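Local coordinates for protein macrophage migration inhibitory factor (Plasmodium berghei, PDB 2WKB) that belongs to the macrophage migration inhibitory factor family, small proteins that assemble as trimers of beta-alpha-beta subunits, at residues 4-9 with 46-51; 29-34 with 66-71; 53-58 with 89-94; 61-66 with 100-105. All blocks are in the same frame, centred on the assembly; numbering follows the deposited sequence. Where two conformers were deposited one is given.

Overall arrangement
From the N terminus, strand 4-7 is one of the two inner strands of the sheet, and helix 13-31 packs against it. Contact 1 closes the first loop, bringing 46-51 back beside the end of that strand. Contact 2 opens at the end of the helix, inside that loop, and closes on 66-71, so the two cross. Contact 3 joins the turn before strand 58-63 to the one before strand 95-100, and contact 4 pairs the far ends of these strands; they cross each other, and both cross contact 2. Contacts 1 and 3 touch at one end of the subunit, while contacts 2 and 4 share Gly66 at the other.

Contact 1 of 4, residues 4-9 with 46-51; sequences ELITNI and KNLRFS
At the end of the inner strand 4-7 of the MIF-type sheet, the chain turns at Asn8 and meets the segment that leads into the short strand 49-50. Asn8 and Leu48 carry the contact. The amide of Asn8 reaches over to the backbone: Asn8 ND2 donates to Leu48 O at 2.9 Å with an angle of 149° at the hydrogen. The acceptor lies close to the amide plane, whereas the donor is tilted from the plane of the carbonyl. The first torsion (chi1 51°) sets CG between the backbone N and the carbonyl carbon and places the amide within bonding distance of Leu48 O. Asn8 CB rests 3.6 Å from Lys46 O.

Leu48 contributes one methyl. With CG anti to its own N (chi1 -178°), Leu48 CD2 reaches the strand end, 3.6 Å from Ile6 O and 4.2 Å from Ile6 CG2, and also touches Thr7 CA. A branched apolar side chain suits this buried place beside a strand backbone. Thr7 faces away, its OG1 accepting from Ile9 N in an ST turn while also bonding Tyr57 O. Lys46 sends its amine to Asp13 of the second subunit.

An asparagine can donate and accept at once: OD1 takes Tyr57 N while ND2 serves both Leu48 O and Glu55 O, so a single neutral amide satisfies three backbone groups and its rotation is fixed.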
loop_
_atom_site.group_PDB
_atom_site.type_symbol
_atom_site.label_atom_id
_atom_site.label_comp_id
_atom_site.label_asym_id
_atom_site.label_seq_id
_atom_site.Cartn_x
_atom_site.Cartn_y
_atom_site.Cartn_z
ATOM N N GLU E 4 -7.799 -1.566 5.562
ATOM C CA GLU E 4 -7.058 -0.329 5.650
ATOM C C GLU E 4 -7.903 0.859 5.269
ATOM O O GLU E 4 -8.506 0.877 4.216
ATOM C CB GLU E 4 -5.792 -0.363 4.822
ATOM C CG GLU E 4 -5.838 -0.690 3.382
ATOM C CD GLU E 4 -4.457 -1.129 2.794
ATOM O OE1 GLU E 4 -3.413 -0.421 3.050
ATOM O OE2 GLU E 4 -4.429 -2.167 2.083
ATOM N N LEU E 5 -7.867 1.865 6.138
ATOM C CA LEU E 5 -8.536 3.133 5.888
ATOM C C LEU E 5 -7.438 4.075 5.423
ATOM O O LEU E 5 -6.571 4.473 6.227
ATOM C CB LEU E 5 -9.094 3.630 7.216
ATOM C CG LEU E 5 -9.662 5.034 7.334
ATOM C CD1 LEU E 5 -10.651 5.317 6.181
ATOM C CD2 LEU E 5 -10.349 5.200 8.789
ATOM N N ILE E 6 -7.511 4.462 4.156
ATOM C CA ILE E 6 -6.511 5.317 3.595
ATOM C C ILE E 6 -7.226 6.625 3.322
ATOM O O ILE E 6 -8.254 6.684 2.588
ATOM C CB ILE E 6 -6.007 4.706 2.269
ATOM C CG1 ILE E 6 -5.250 3.407 2.584
ATOM C CG2 ILE E 6 -5.101 5.701 1.559
ATOM C CD1 ILE E 6 -5.140 2.527 1.368
ATOM N N THR E 7 -6.769 7.702 3.993
ATOM C CA THR E 7 -7.632 8.909 4.012
ATOM C C THR E 7 -6.764 10.185 4.179
ATOM O O THR E 7 -5.725 10.107 4.788
ATOM C CB THR E 7 -8.705 8.867 5.181
ATOM O OG1 THR E 7 -9.518 10.002 5.052
ATOM C CG2 THR E 7 -8.086 8.759 6.617
ATOM N N ASN E 8 -7.240 11.312 3.639
ATOM C CA ASN E 8 -6.575 12.602 3.866
ATOM C C ASN E 8 -7.201 13.290 5.105
ATOM O O ASN E 8 -6.967 14.516 5.338
ATOM C CB ASN E 8 -6.684 13.521 2.612
ATOM C CG ASN E 8 -8.113 13.647 2.116
ATOM O OD1 ASN E 8 -9.042 13.470 2.884
ATOM N ND2 ASN E 8 -8.288 13.895 0.825
ATOM N N ILE E 9 -8.101 12.605 5.778
ATOM C CA ILE E 9 -8.731 13.193 6.983
ATOM C C ILE E 9 -7.880 12.960 8.204
ATOM O O ILE E 9 -7.554 11.853 8.548
ATOM C CB ILE E 9 -10.173 12.709 7.171
ATOM C CG1 ILE E 9 -11.011 13.225 5.998
ATOM C CG2 ILE E 9 -10.687 13.179 8.594
ATOM C CD1 ILE E 9 -12.395 12.674 6.021
ATOM N N LYS E 46 -2.073 12.781 3.470
ATOM C CA LYS E 46 -2.699 14.096 3.430
ATOM C C LYS E 46 -2.925 14.607 1.989
ATOM O O LYS E 46 -3.772 15.450 1.779
ATOM C CB LYS E 46 -1.863 15.110 4.192
ATOM C CG LYS E 46 -0.450 15.237 3.689
ATOM C CD LYS E 46 0.178 16.411 4.461
ATOM C CE LYS E 46 1.648 16.319 4.278
ATOM N NZ LYS E 46 2.153 17.733 4.802
ATOM N N ASN E 47 -2.121 14.116 1.058
ATOM C CA ASN E 47 -2.164 14.539 -0.366
ATOM C C ASN E 47 -3.138 13.719 -1.247
ATOM O O ASN E 47 -3.280 14.001 -2.463
ATOM C CB ASN E 47 -0.729 14.565 -0.909
ATOM C CG ASN E 47 -0.025 15.877 -0.537
ATOM O OD1 ASN E 47 -0.525 16.962 -0.865
ATOM N ND2 ASN E 47 1.064 15.790 0.261
ATOM N N LEU E 48 -3.852 12.807 -0.624
ATOM C CA LEU E 48 -4.799 11.901 -1.345
ATOM C C LEU E 48 -5.885 12.717 -2.073
ATOM O O LEU E 48 -6.536 13.606 -1.489
ATOM C CB LEU E 48 -5.499 10.936 -0.371
ATOM C CG LEU E 48 -6.479 9.886 -0.998
ATOM C CD1 LEU E 48 -5.649 8.938 -1.949
ATOM C CD2 LEU E 48 -7.181 9.090 0.195
ATOM N N ARG E 49 -6.076 12.382 -3.360
ATOM C CA ARG E 49 -7.089 13.045 -4.146
ATOM C C ARG E 49 -8.102 12.092 -4.678
ATOM O O ARG E 49 -7.774 10.944 -4.985
ATOM C CB ARG E 49 -6.402 13.732 -5.342
ATOM C CG ARG E 49 -5.537 14.902 -4.979
ATOM C CD ARG E 49 -4.555 15.265 -6.120
ATOM N NE ARG E 49 -5.267 15.725 -7.358
ATOM C CZ ARG E 49 -5.625 16.985 -7.614
ATOM N NH1 ARG E 49 -5.392 17.955 -6.719
ATOM N NH2 ARG E 49 -6.205 17.306 -8.825
ATOM N N PHE E 50 -9.340 12.581 -4.808
ATOM C CA PHE E 50 -10.422 11.851 -5.519
ATOM C C PHE E 50 -11.225 12.845 -6.381
ATOM O O PHE E 50 -11.598 13.908 -5.894
ATOM C CB PHE E 50 -11.330 11.080 -4.553
ATOM C CG PHE E 50 -12.502 10.411 -5.229
ATOM C CD1 PHE E 50 -12.303 9.367 -6.129
ATOM C CD2 PHE E 50 -13.803 10.827 -4.957
ATOM C CE1 PHE E 50 -13.416 8.758 -6.809
ATOM C CE2 PHE E 50 -14.916 10.194 -5.579
ATOM C CZ PHE E 50 -14.706 9.185 -6.534
ATOM N N SER E 51 -11.349 12.493 -7.661
ATOM C CA SER E 51 -12.022 13.300 -8.656
ATOM C C SER E 51 -11.491 14.691 -8.680
ATOM O O SER E 51 -12.296 15.644 -8.616
ATOM C CB SER E 51 -13.532 13.367 -8.342
ATOM O OG SER E 51 -14.080 12.063 -8.335
#

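Contact 2 of 4, residues 29-34 with 66-71; sequences NILGKP and GGINRS
The backbones of Leu31 and Gly67 come within 6.2 Å at their CA atoms, where helix 13-31 ends beside the loop that joins strand 58-63 to helix 73-88. The helix stops in a Schellman motif: Gly32 takes a positive phi of 69°, and its N still bonds back to Asn29 O at 3.0 Å. Glycine suits this terminating position because it adopts positive phi readily.

No hydrogen bond links the two segments, and the contact is carried mainly by Leu31 from the last helical turn. Its branches divide the work. Leu31 CD1 meets Ile68 CG1 at 3.7 Å, the two side chains crossing at a slant, while Leu31 CD2 sits 3.4 Å from Gly66 O. With CG anti to the carbonyl carbon (chi1 -84°), the fork is directed to the loop. Leucine fits here because its two methyls can touch an apolar side chain and the backbone together; Ile68 in turn packs on Leu76 of helix 73-88.

Lys33, just past the helix, follows a bent course at the surface, and its NZ stays 4.0 Å from Gly66 O, too far for a bond. Gly67 also has positive phi, a conformation that glycine adopts easily. Farther along, Asn69 forms an Asx turn in which OD1 accepts twice in its carbonyl plane, from Ser71 N at 2.7 Å and from Ser71 OG at 2.6 Å.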
loop_
_atom_site.group_PDB
_atom_site.type_symbol
_atom_site.label_atom_id
_atom_site.label_comp_id
_atom_site.label_asym_id
_atom_site.label_seq_id
_atom_site.Cartn_x
_atom_site.Cartn_y
_atom_site.Cartn_z
ATOM N N ASN E 29 -19.160 -8.883 13.067
ATOM C CA ASN E 29 -20.601 -8.986 13.240
ATOM C C ASN E 29 -21.246 -9.536 11.965
ATOM O O ASN E 29 -21.870 -10.618 12.009
ATOM C CB ASN E 29 -21.222 -7.647 13.645
ATOM C CG ASN E 29 -21.132 -7.380 15.151
ATOM O OD1 ASN E 29 -21.203 -8.302 15.968
ATOM N ND2 ASN E 29 -21.015 -6.114 15.519
ATOM N N ILE E 30 -21.041 -8.825 10.839
ATOM C CA ILE E 30 -21.589 -9.197 9.529
ATOM C C ILE E 30 -21.186 -10.614 9.114
ATOM O O ILE E 30 -22.043 -11.382 8.634
ATOM C CB ILE E 30 -21.325 -8.036 8.473
ATOM C CG1 ILE E 30 -22.203 -6.850 8.888
ATOM C CG2 ILE E 30 -21.764 -8.444 7.111
ATOM C CD1 ILE E 30 -21.848 -5.482 8.392
ATOM N N LEU E 31 -19.917 -10.997 9.343
ATOM C CA LEU E 31 -19.427 -12.331 8.980
ATOM C C LEU E 31 -19.956 -13.428 9.878
ATOM O O LEU E 31 -20.053 -14.595 9.447
ATOM C CB LEU E 31 -17.879 -12.355 8.988
ATOM C CG LEU E 31 -17.105 -11.893 7.758
ATOM C CD1 LEU E 31 -17.463 -10.540 7.087
ATOM C CD2 LEU E 31 -15.608 -11.957 8.062
ATOM N N GLY E 32 -20.338 -13.064 11.101
ATOM C CA GLY E 32 -20.731 -13.994 12.136
ATOM C C GLY E 32 -19.576 -14.834 12.649
ATOM O O GLY E 32 -19.819 -15.958 13.140
ATOM N N LYS E 33 -18.333 -14.318 12.538
ATOM C CA LYS E 33 -17.079 -15.075 12.881
ATOM C C LYS E 33 -16.062 -14.122 13.529
ATOM O O LYS E 33 -16.129 -12.919 13.277
ATOM C CB LYS E 33 -16.379 -15.600 11.625
ATOM C CG LYS E 33 -17.154 -16.589 10.727
ATOM C CD LYS E 33 -16.684 -16.350 9.273
ATOM C CE LYS E 33 -16.662 -17.603 8.411
ATOM N NZ LYS E 33 -15.309 -17.611 7.765
ATOM N N PRO E 34 -15.106 -14.659 14.280
ATOM C CA PRO E 34 -14.061 -13.839 14.905
ATOM C C PRO E 34 -13.094 -13.224 13.884
ATOM O O PRO E 34 -12.849 -13.809 12.829
ATOM C CB PRO E 34 -13.321 -14.841 15.792
ATOM C CG PRO E 34 -14.342 -15.872 16.119
ATOM C CD PRO E 34 -15.212 -15.991 14.901
ATOM N N GLY E 66 -11.475 -13.756 4.831
ATOM C CA GLY E 66 -12.307 -14.965 4.563
ATOM C C GLY E 66 -13.749 -14.774 4.971
ATOM O O GLY E 66 -14.016 -14.236 6.042
ATOM N N GLY E 67 -14.689 -15.208 4.136
ATOM C CA GLY E 67 -16.104 -15.151 4.521
ATOM C C GLY E 67 -16.818 -13.904 4.019
ATOM O O GLY E 67 -18.036 -13.815 4.164
ATOM N N ILE E 68 -16.068 -12.916 3.506
ATOM C CA ILE E 68 -16.712 -11.783 2.840
ATOM C C ILE E 68 -17.012 -12.229 1.424
ATOM O O ILE E 68 -16.153 -12.789 0.761
ATOM C CB ILE E 68 -15.816 -10.521 2.704
ATOM C CG1 ILE E 68 -15.437 -10.000 4.075
ATOM C CG2 ILE E 68 -16.589 -9.414 1.950
ATOM C CD1 ILE E 68 -14.546 -8.734 3.937
ATOM N N ASN E 69 -18.228 -12.002 0.980
ATOM C CA ASN E 69 -18.600 -12.520 -0.369
ATOM C C ASN E 69 -19.708 -11.638 -0.931
ATOM O O ASN E 69 -20.131 -10.663 -0.271
ATOM C CB ASN E 69 -19.067 -14.022 -0.272
ATOM C CG ASN E 69 -20.166 -14.222 0.700
ATOM O OD1 ASN E 69 -21.199 -13.580 0.685
ATOM N ND2 ASN E 69 -19.978 -15.201 1.568
ATOM N N ARG E 70 -20.258 -12.006 -2.102
ATOM C CA ARG E 70 -21.381 -11.314 -2.708
ATOM C C ARG E 70 -22.608 -11.154 -1.842
ATOM O O ARG E 70 -23.386 -10.256 -2.056
ATOM C CB ARG E 70 -21.862 -12.041 -4.037
ATOM C CG ARG E 70 -20.846 -12.109 -5.083
ATOM C CD ARG E 70 -21.426 -12.789 -6.354
ATOM N NE ARG E 70 -22.438 -11.909 -6.922
ATOM C CZ ARG E 70 -22.234 -11.040 -7.928
ATOM N NH1 ARG E 70 -21.036 -10.850 -8.478
ATOM N NH2 ARG E 70 -23.269 -10.340 -8.348
ATOM N N SER E 71 -22.800 -12.027 -0.866
ATOM C CA SER E 71 -24.026 -12.012 -0.111
ATOM C C SER E 71 -23.965 -11.012 1.046
ATOM O O SER E 71 -24.947 -10.672 1.693
ATOM C CB SER E 71 -24.307 -13.433 0.440
ATOM O OG SER E 71 -23.632 -13.689 1.688
#

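Contact 3 of 4, residues 53-58 with 89-94; sequences SNEGYC and SVKPRR
Arg94 reaches across to the turn at 53-57, and from CB outward it meets mostly backbone oxygens. Arg94 CB, at the edge of the Tyr57 ring, lies 3.5 Å from Gly56 O, and CG and CD pass along the same oxygen. The chain then bends (chi3 65°), bringing Arg94 NE to Gly56 O at 2.9 Å, with the acceptor close to the guanidinium plane. NE also makes a weak bond to Glu55 O, near which CZ lies. At the tip, Arg94 NH2 donates to Glu55 O at 2.9 Å and to Ser53 O at 3.0 Å, both acceptors tilted from the plane, while NH1 turns outside the two segments to Phe50 O. Arginine suits the place because its N-H groups fan out and can bind several carbonyls of one turn. Over one face of the guanidinium lie Glu55 CB and Ser53 OG, which itself accepts from Glu55 N in an ST turn.

In the MIF fold this side chain joins the entry to strand 58-63 with the turn between helix 73-88 and strand 95-100. The backbones meet as well: Cys58 N donates to Arg94 O at 2.8 Å, nearly straight at 169°. That same oxygen lies near Tyr57 CD1.

Val90, a compact branched residue in a buried spot, sets CG1 against Cys58 SG at 3.9 Å. A water links Gly56 O, to which it donates, with Lys91 N, from which it accepts at 3.1 Å. Tyr57 stacks with Phe50 and packs on Met39 of the second subunit.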
loop_
_atom_site.group_PDB
_atom_site.type_symbol
_atom_site.label_atom_id
_atom_site.label_comp_id
_atom_site.label_asym_id
_atom_site.label_seq_id
_atom_site.Cartn_x
_atom_site.Cartn_y
_atom_site.Cartn_z
ATOM N N SER E 53 -9.901 16.472 -6.497
ATOM C CA SER E 53 -10.041 17.284 -5.308
ATOM C C SER E 53 -9.328 16.644 -4.132
ATOM O O SER E 53 -9.442 15.440 -3.912
ATOM C CB SER E 53 -11.531 17.393 -4.944
ATOM O OG SER E 53 -11.646 18.086 -3.734
ATOM N N ASN E 54 -8.639 17.469 -3.359
ATOM C CA ASN E 54 -7.995 17.045 -2.100
ATOM C C ASN E 54 -8.970 17.245 -0.917
ATOM O O ASN E 54 -8.583 17.180 0.232
ATOM C CB ASN E 54 -6.641 17.808 -1.971
ATOM C CG ASN E 54 -5.795 17.361 -0.760
ATOM O OD1 ASN E 54 -5.521 16.140 -0.504
ATOM N ND2 ASN E 54 -5.404 18.342 0.021
ATOM N N GLU E 55 -10.265 17.413 -1.166
ATOM C CA GLU E 55 -11.258 17.499 -0.082
ATOM C C GLU E 55 -11.343 16.131 0.690
ATOM O O GLU E 55 -10.982 15.085 0.121
ATOM C CB GLU E 55 -12.658 17.784 -0.702
ATOM C CG GLU E 55 -13.821 17.920 0.257
ATOM C CD GLU E 55 -15.196 18.114 -0.434
ATOM O OE1 GLU E 55 -16.239 18.070 0.272
ATOM O OE2 GLU E 55 -15.242 18.275 -1.676
ATOM N N GLY E 56 -11.849 16.157 1.927
ATOM C CA GLY E 56 -11.990 14.953 2.778
ATOM C C GLY E 56 -12.472 13.736 1.960
ATOM O O GLY E 56 -13.464 13.803 1.242
ATOM N N TYR E 57 -11.695 12.661 2.005
ATOM C CA TYR E 57 -12.010 11.472 1.216
ATOM C C TYR E 57 -11.465 10.252 1.985
ATOM O O TYR E 57 -10.359 10.285 2.542
ATOM C CB TYR E 57 -11.316 11.610 -0.145
ATOM C CG TYR E 57 -11.396 10.325 -1.001
ATOM C CD1 TYR E 57 -12.571 9.932 -1.589
ATOM C CD2 TYR E 57 -10.253 9.529 -1.157
ATOM C CE1 TYR E 57 -12.605 8.720 -2.386
ATOM C CE2 TYR E 57 -10.269 8.349 -1.906
ATOM C CZ TYR E 57 -11.451 7.971 -2.534
ATOM O OH TYR E 57 -11.483 6.782 -3.316
ATOM N N CYS E 58 -12.232 9.165 1.969
ATOM C CA CYS E 58 -11.798 7.909 2.570
ATOM C C CYS E 58 -11.842 6.752 1.566
ATOM O O CYS E 58 -12.853 6.547 0.893
ATOM C CB CYS E 58 -12.658 7.576 3.792
ATOM S SG CYS E 58 -12.716 8.880 5.042
ATOM N N SER E 89 -16.724 12.578 9.746
ATOM C CA SER E 89 -17.638 13.477 9.032
ATOM C C SER E 89 -17.356 13.564 7.551
ATOM O O SER E 89 -17.492 14.636 6.963
ATOM C CB SER E 89 -17.646 14.892 9.624
ATOM O OG SER E 89 -17.467 14.850 11.028
ATOM N N VAL E 90 -16.881 12.472 6.942
ATOM C CA VAL E 90 -16.694 12.476 5.487
ATOM C C VAL E 90 -18.106 12.334 4.841
ATOM O O VAL E 90 -18.996 11.679 5.411
ATOM C CB VAL E 90 -15.767 11.317 5.113
ATOM C CG1 VAL E 90 -16.396 10.010 5.574
ATOM C CG2 VAL E 90 -15.469 11.261 3.597
ATOM N N LYS E 91 -18.309 12.973 3.692
ATOM C CA LYS E 91 -19.500 12.762 2.857
ATOM C C LYS E 91 -19.508 11.301 2.340
ATOM O O LYS E 91 -18.478 10.834 1.818
ATOM C CB LYS E 91 -19.401 13.619 1.601
ATOM C CG LYS E 91 -19.581 15.122 1.799
ATOM C CD LYS E 91 -19.197 15.814 0.484
ATOM C CE LYS E 91 -18.740 17.260 0.726
ATOM N NZ LYS E 91 -19.862 18.102 1.138
ATOM N N PRO E 92 -20.644 10.596 2.472
ATOM C CA PRO E 92 -20.704 9.245 1.850
ATOM C C PRO E 92 -20.247 9.187 0.395
ATOM O O PRO E 92 -19.569 8.218 -0.034
ATOM C CB PRO E 92 -22.206 8.832 2.018
ATOM C CG PRO E 92 -22.629 9.490 3.252
ATOM C CD PRO E 92 -21.804 10.840 3.348
ATOM N N ARG E 93 -20.572 10.188 -0.420
ATOM C CA ARG E 93 -20.045 10.193 -1.738
ATOM C C ARG E 93 -18.521 10.321 -1.903
ATOM O O ARG E 93 -18.007 10.078 -3.002
ATOM C CB ARG E 93 -20.745 11.196 -2.654
ATOM C CG ARG E 93 -20.358 12.692 -2.272
ATOM C CD ARG E 93 -21.016 13.786 -3.254
ATOM N NE ARG E 93 -20.937 13.472 -4.704
ATOM C CZ ARG E 93 -21.990 13.516 -5.532
ATOM N NH1 ARG E 93 -23.211 13.811 -5.032
ATOM N NH2 ARG E 93 -21.855 13.205 -6.832
ATOM N N ARG E 94 -17.815 10.636 -0.819
ATOM C CA ARG E 94 -16.319 10.600 -0.879
ATOM C C ARG E 94 -15.818 9.517 0.097
ATOM O O ARG E 94 -14.746 9.637 0.723
ATOM C CB ARG E 94 -15.780 11.965 -0.537
ATOM C CG ARG E 94 -16.016 12.970 -1.695
ATOM C CD ARG E 94 -15.330 14.363 -1.533
ATOM N NE ARG E 94 -13.889 14.326 -1.543
ATOM C CZ ARG E 94 -13.142 14.356 -2.645
ATOM N NH1 ARG E 94 -13.740 14.386 -3.843
ATOM N NH2 ARG E 94 -11.826 14.337 -2.568
HETATM O O HOH W 1 -16.038 14.674 2.377
#

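Contact 4 of 4, residues 61-66 with 100-105; sequences RLTSIG and RDCSAQ
The guanidinium groups of Arg61 and Arg100 lie stacked, their planes 20° apart and their centres 4.4 Å from each other. Arg61 CD sits over the middle of one face of the Arg100 group, 3.4 Å from its CZ. At the edge, Thr63 OG1 lies in the Arg100 plane and is gripped side-on by two nitrogens, NE and NH2, each at 2.8 Å. The bend of Arg100 at chi3 (-81°) turns the flat group to this hydroxyl. Arg61 NE forms a salt bridge with Glu4, which probably eases the closeness of two cations; a planar guanidinium on a long flexible chain suits such stacking.

Thr63 and Arg100 form a parallel bridge: Arg100 N donates to Leu62 O at 2.8 Å, and Ser64 N to Arg100 O at 2.9 Å. Ser64 OG receives a weak bond from Cys102 N, and Asp101 OD1 accepts from Ser103 N in an Asx turn.

Leu62 and Ile65 face away onto Ile27 of helix 13-31, while strand 58-63 runs between 4-7 and 95-100. At this subunit's sheet edge, Arg100 pairs antiparallel with a strand of the second subunit, so the sheet runs on, and Ser64 OG bonds Arg100 of the third.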
loop_
_atom_site.group_PDB
_atom_site.type_symbol
_atom_site.label_atom_id
_atom_site.label_comp_id
_atom_site.label_asym_id
_atom_site.label_seq_id
_atom_site.Cartn_x
_atom_site.Cartn_y
_atom_site.Cartn_z
ATOM N N ARG E 61 -9.848 -0.340 1.918
ATOM C CA ARG E 61 -9.536 -1.500 1.102
ATOM C C ARG E 61 -9.503 -2.743 2.032
ATOM O O ARG E 61 -8.790 -2.714 3.045
ATOM C CB ARG E 61 -8.200 -1.308 0.448
ATOM C CG ARG E 61 -7.849 -2.517 -0.557
ATOM C CD ARG E 61 -6.673 -2.093 -1.491
ATOM N NE ARG E 61 -5.514 -1.578 -0.768
ATOM C CZ ARG E 61 -4.625 -0.726 -1.276
ATOM N NH1 ARG E 61 -3.613 -0.326 -0.526
ATOM N NH2 ARG E 61 -4.739 -0.296 -2.538
ATOM N N LEU E 62 -10.272 -3.789 1.714
ATOM C CA LEU E 62 -10.313 -4.948 2.517
ATOM C C LEU E 62 -9.762 -6.066 1.631
ATOM O O LEU E 62 -10.214 -6.258 0.456
ATOM C CB LEU E 62 -11.729 -5.266 2.949
ATOM C CG LEU E 62 -12.289 -4.136 3.839
ATOM C CD1 LEU E 62 -13.143 -3.164 2.979
ATOM C CD2 LEU E 62 -13.123 -4.895 4.912
ATOM N N THR E 63 -8.771 -6.745 2.198
ATOM C CA THR E 63 -7.959 -7.698 1.433
ATOM C C THR E 63 -7.970 -9.024 2.136
ATOM O O THR E 63 -7.654 -9.101 3.318
ATOM C CB THR E 63 -6.521 -7.193 1.235
ATOM O OG1 THR E 63 -6.549 -6.013 0.450
ATOM C CG2 THR E 63 -5.710 -8.235 0.411
ATOM N N SER E 64 -8.446 -10.073 1.443
ATOM C CA SER E 64 -8.178 -11.420 1.899
ATOM C C SER E 64 -8.834 -11.703 3.239
ATOM O O SER E 64 -8.268 -12.366 4.105
ATOM C CB SER E 64 -6.676 -11.644 2.015
ATOM O OG SER E 64 -6.083 -11.745 0.699
ATOM N N ILE E 65 -10.006 -11.159 3.420
ATOM C CA ILE E 65 -10.740 -11.482 4.594
ATOM C C ILE E 65 -11.720 -12.606 4.223
ATOM O O ILE E 65 -12.701 -12.419 3.491
ATOM C CB ILE E 65 -11.476 -10.250 5.185
ATOM C CG1 ILE E 65 -10.440 -9.217 5.696
ATOM C CG2 ILE E 65 -12.411 -10.687 6.314
ATOM C CD1 ILE E 65 -11.060 -7.890 6.108
ATOM N N GLY E 66 -11.475 -13.756 4.831
ATOM C CA GLY E 66 -12.307 -14.965 4.563
ATOM C C GLY E 66 -13.749 -14.774 4.971
ATOM O O GLY E 66 -14.016 -14.236 6.042
ATOM N N ARG E 100 -10.890 -7.028 -2.123
ATOM C CA ARG E 100 -10.058 -7.895 -3.005
ATOM C C ARG E 100 -9.856 -9.199 -2.288
ATOM O O ARG E 100 -9.525 -9.183 -1.111
ATOM C CB ARG E 100 -8.698 -7.303 -3.220
ATOM C CG ARG E 100 -8.606 -5.817 -3.297
ATOM C CD ARG E 100 -7.128 -5.391 -3.509
ATOM N NE ARG E 100 -6.345 -5.368 -2.257
ATOM C CZ ARG E 100 -5.067 -4.986 -2.167
ATOM N NH1 ARG E 100 -4.409 -4.578 -3.255
ATOM N NH2 ARG E 100 -4.440 -4.982 -0.986
ATOM N N ASP E 101 -10.073 -10.347 -2.951
ATOM C CA ASP E 101 -9.678 -11.603 -2.315
ATOM C C ASP E 101 -8.523 -12.321 -3.028
ATOM O O ASP E 101 -8.634 -12.765 -4.186
ATOM C CB ASP E 101 -10.847 -12.534 -1.969
ATOM C CG ASP E 101 -10.419 -13.693 -1.034
ATOM O OD1 ASP E 101 -9.688 -14.595 -1.520
ATOM O OD2 ASP E 101 -10.817 -13.716 0.175
ATOM N N CYS E 102 -7.415 -12.399 -2.287
ATOM C CA CYS E 102 -6.163 -13.011 -2.727
ATOM C C CYS E 102 -5.795 -14.231 -1.858
ATOM O O CYS E 102 -4.683 -14.759 -1.971
ATOM C CB CYS E 102 -5.038 -11.970 -2.638
ATOM S SG CYS E 102 -5.404 -10.319 -3.300
ATOM N N SER E 103 -6.747 -14.689 -1.032
ATOM C CA SER E 103 -6.523 -15.700 0.035
ATOM C C SER E 103 -5.789 -17.013 -0.364
ATOM O O SER E 103 -5.175 -17.662 0.495
ATOM C CB SER E 103 -7.845 -16.044 0.743
ATOM O OG SER E 103 -8.534 -14.891 1.230
ATOM N N ALA E 104 -5.859 -17.387 -1.648
ATOM C CA ALA E 104 -5.205 -18.609 -2.174
ATOM C C ALA E 104 -3.949 -18.350 -3.043
ATOM O O ALA E 104 -3.275 -19.302 -3.488
ATOM C CB ALA E 104 -6.225 -19.480 -2.934
ATOM N N GLN E 105 -3.675 -17.071 -3.287
ATOM C CA GLN E 105 -2.524 -16.619 -4.071
ATOM C C GLN E 105 -1.098 -16.820 -3.518
ATOM O O GLN E 105 -0.192 -17.165 -4.277
ATOM C CB GLN E 105 -2.709 -15.146 -4.460
ATOM C CG GLN E 105 -2.589 -14.879 -5.951
ATOM C CD GLN E 105 -1.722 -13.675 -6.259
ATOM O OE1 GLN E 105 -0.523 -13.805 -6.509
ATOM N NE2 GLN E 105 -2.325 -12.491 -6.244
HETATM O O HOH W 2 -13.199 -13.342 0.923
#